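Local coordinates for protein IG hypothetical 16092 (Bacillus cereus ATCC 14579, PDB 1YQH) that is of unknown biological function but possibly binds thiamine, at residues T48-E53 with L58-R63. Sequence-based numbering, arbitrary orientation.
Sequences TTLEGE and LDVVKR
Leu50 on strand 48-52 faces Val60 on helix 54-70 with their CA atoms 9.3 Å apart, a spacing bridged by side chains alone; no backbone hydrogen bond links the two segments. Leu50 carries the strand's share of the contact: CG stands anti to its own carbonyl carbon (chi1 -50°), and CD1, extended anti to CA (chi2 174°), is the methyl that reaches the helix. There Leu50 CD1 touches two successive residues, Val60 through CG1 at 4.2 Å and Val61 through CG2, also at 4.2 Å. The Leu50 and Val60 side chains meet at a slant, and Val60 CG1, anti to the backbone N, is the branch that meets Leu50. Val34 of helix 23-36 touches both Leu50 and Val60, while Val61 also packs on Phe12 of strand 8-17, so the pair belongs to the core between the four-stranded antiparallel sheet and helices 23-36 and 54-70 of this ferredoxin-like fold. In a salt bridge within helix 54-70, Arg63 NE donates to Asp59 OD2 at 2.8 Å (162°), from above the carboxylate plane. Only 108 Å² is buried, and neither hydrogen bond nor salt bridge joins the segments; helix and strand therefore meet here through apolar methyl packing.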
loop_
_atom_site.group_PDB
_atom_site.type_symbol
_atom_site.label_atom_id
_atom_site.label_comp_id
_atom_site.label_asym_id
_atom_site.label_seq_id
_atom_site.Cartn_x
_atom_site.Cartn_y
_atom_site.Cartn_z
ATOM N N THR A 48 2.403 -10.630 3.541
ATOM C CA THR A 48 2.941 -11.942 3.160
ATOM C C THR A 48 3.556 -11.785 1.783
ATOM O O THR A 48 2.913 -11.224 0.876
ATOM C CB THR A 48 1.810 -12.995 3.148
ATOM O OG1 THR A 48 1.424 -13.242 4.502
ATOM C CG2 THR A 48 2.248 -14.330 2.489
ATOM N N THR A 49 4.794 -12.254 1.638
ATOM C CA THR A 49 5.522 -12.171 0.373
ATOM C C THR A 49 5.296 -13.462 -0.410
ATOM O O THR A 49 5.326 -14.538 0.189
ATOM C CB THR A 49 7.034 -12.002 0.626
ATOM O OG1 THR A 49 7.241 -10.861 1.467
ATOM C CG2 THR A 49 7.783 -11.801 -0.708
ATOM N N LEU A 50 5.081 -13.328 -1.723
ATOM C CA LEU A 50 4.938 -14.441 -2.669
ATOM C C LEU A 50 5.918 -14.297 -3.831
ATOM O O LEU A 50 6.268 -13.179 -4.228
ATOM C CB LEU A 50 3.518 -14.471 -3.257
ATOM C CG LEU A 50 2.331 -14.396 -2.297
ATOM C CD1 LEU A 50 1.006 -14.281 -3.048
ATOM C CD2 LEU A 50 2.316 -15.620 -1.365
ATOM N N GLU A 51 6.344 -15.431 -4.390
ATOM C CA GLU A 51 7.173 -15.412 -5.587
ATOM C C GLU A 51 6.600 -16.424 -6.568
ATOM O O GLU A 51 6.243 -17.521 -6.170
ATOM C CB GLU A 51 8.609 -15.792 -5.215
ATOM C CG GLU A 51 9.572 -15.838 -6.384
ATOM C CD GLU A 51 10.945 -16.337 -5.962
ATOM O OE1 GLU A 51 11.703 -15.561 -5.366
ATOM O OE2 GLU A 51 11.269 -17.509 -6.220
ATOM N N GLY A 52 6.508 -16.047 -7.841
ATOM C CA GLY A 52 6.015 -16.970 -8.861
ATOM C C GLY A 52 5.373 -16.258 -10.032
ATOM O O GLY A 52 5.672 -15.097 -10.311
ATOM N N GLU A 53 4.509 -16.983 -10.729
ATOM C CA GLU A 53 3.862 -16.467 -11.932
ATOM C C GLU A 53 2.786 -15.429 -11.586
ATOM O O GLU A 53 1.969 -15.642 -10.688
ATOM C CB GLU A 53 3.237 -17.635 -12.681
ATOM C CG GLU A 53 2.514 -17.255 -13.937
ATOM C CD GLU A 53 1.600 -18.363 -14.442
ATOM O OE1 GLU A 53 1.946 -19.566 -14.278
ATOM O OE2 GLU A 53 0.540 -18.028 -15.012
ATOM N N LEU A 58 -1.803 -13.611 -8.347
ATOM C CA LEU A 58 -3.041 -12.840 -8.220
ATOM C C LEU A 58 -4.233 -13.730 -7.859
ATOM O O LEU A 58 -5.095 -13.330 -7.073
ATOM C CB LEU A 58 -3.336 -12.012 -9.476
ATOM C CG LEU A 58 -2.355 -10.860 -9.697
ATOM C CD1 LEU A 58 -2.543 -10.336 -11.118
ATOM C CD2 LEU A 58 -2.577 -9.755 -8.645
ATOM N N ASP A 59 -4.278 -14.930 -8.423
ATOM C CA ASP A 59 -5.325 -15.873 -8.059
ATOM C C ASP A 59 -5.218 -16.312 -6.594
ATOM O O ASP A 59 -6.250 -16.480 -5.919
ATOM C CB ASP A 59 -5.338 -17.090 -8.987
ATOM C CG ASP A 59 -6.536 -17.988 -8.723
ATOM O OD1 ASP A 59 -7.683 -17.515 -8.893
ATOM O OD2 ASP A 59 -6.321 -19.143 -8.315
ATOM N N VAL A 60 -3.989 -16.482 -6.095
ATOM C CA VAL A 60 -3.790 -16.767 -4.664
ATOM C C VAL A 60 -4.387 -15.653 -3.802
ATOM O O VAL A 60 -5.115 -15.920 -2.840
ATOM C CB VAL A 60 -2.295 -17.021 -4.306
ATOM C CG1 VAL A 60 -2.077 -17.056 -2.786
ATOM C CG2 VAL A 60 -1.839 -18.313 -4.944
ATOM N N VAL A 61 -4.095 -14.408 -4.160
ATOM C CA VAL A 61 -4.618 -13.279 -3.403
ATOM C C VAL A 61 -6.162 -13.232 -3.447
ATOM O O VAL A 61 -6.824 -13.025 -2.422
ATOM C CB VAL A 61 -4.002 -11.946 -3.897
ATOM C CG1 VAL A 61 -4.617 -10.766 -3.104
ATOM C CG2 VAL A 61 -2.479 -11.960 -3.711
ATOM N N LYS A 62 -6.729 -13.407 -4.639
ATOM C CA LYS A 62 -8.194 -13.434 -4.786
ATOM C C LYS A 62 -8.821 -14.510 -3.906
ATOM O O LYS A 62 -9.836 -14.285 -3.246
ATOM C CB LYS A 62 -8.575 -13.663 -6.249
ATOM C CG LYS A 62 -8.289 -12.446 -7.106
ATOM C CD LYS A 62 -8.230 -12.791 -8.584
ATOM C CE LYS A 62 -9.578 -13.182 -9.112
ATOM N NZ LYS A 62 -9.540 -13.459 -10.590
ATOM N N ARG A 63 -8.200 -15.681 -3.879
ATOM C CA ARG A 63 -8.775 -16.766 -3.099
ATOM C C ARG A 63 -8.577 -16.536 -1.608
ATOM O O ARG A 63 -9.411 -16.963 -0.805
ATOM C CB ARG A 63 -8.256 -18.121 -3.571
ATOM C CG ARG A 63 -8.851 -18.476 -4.927
ATOM C CD ARG A 63 -8.487 -19.868 -5.374
ATOM N NE ARG A 63 -7.075 -19.949 -5.691
ATOM C CZ ARG A 63 -6.203 -20.593 -4.935
ATOM N NH1 ARG A 63 -6.625 -21.214 -3.850
ATOM N NH2 ARG A 63 -4.921 -20.619 -5.272
#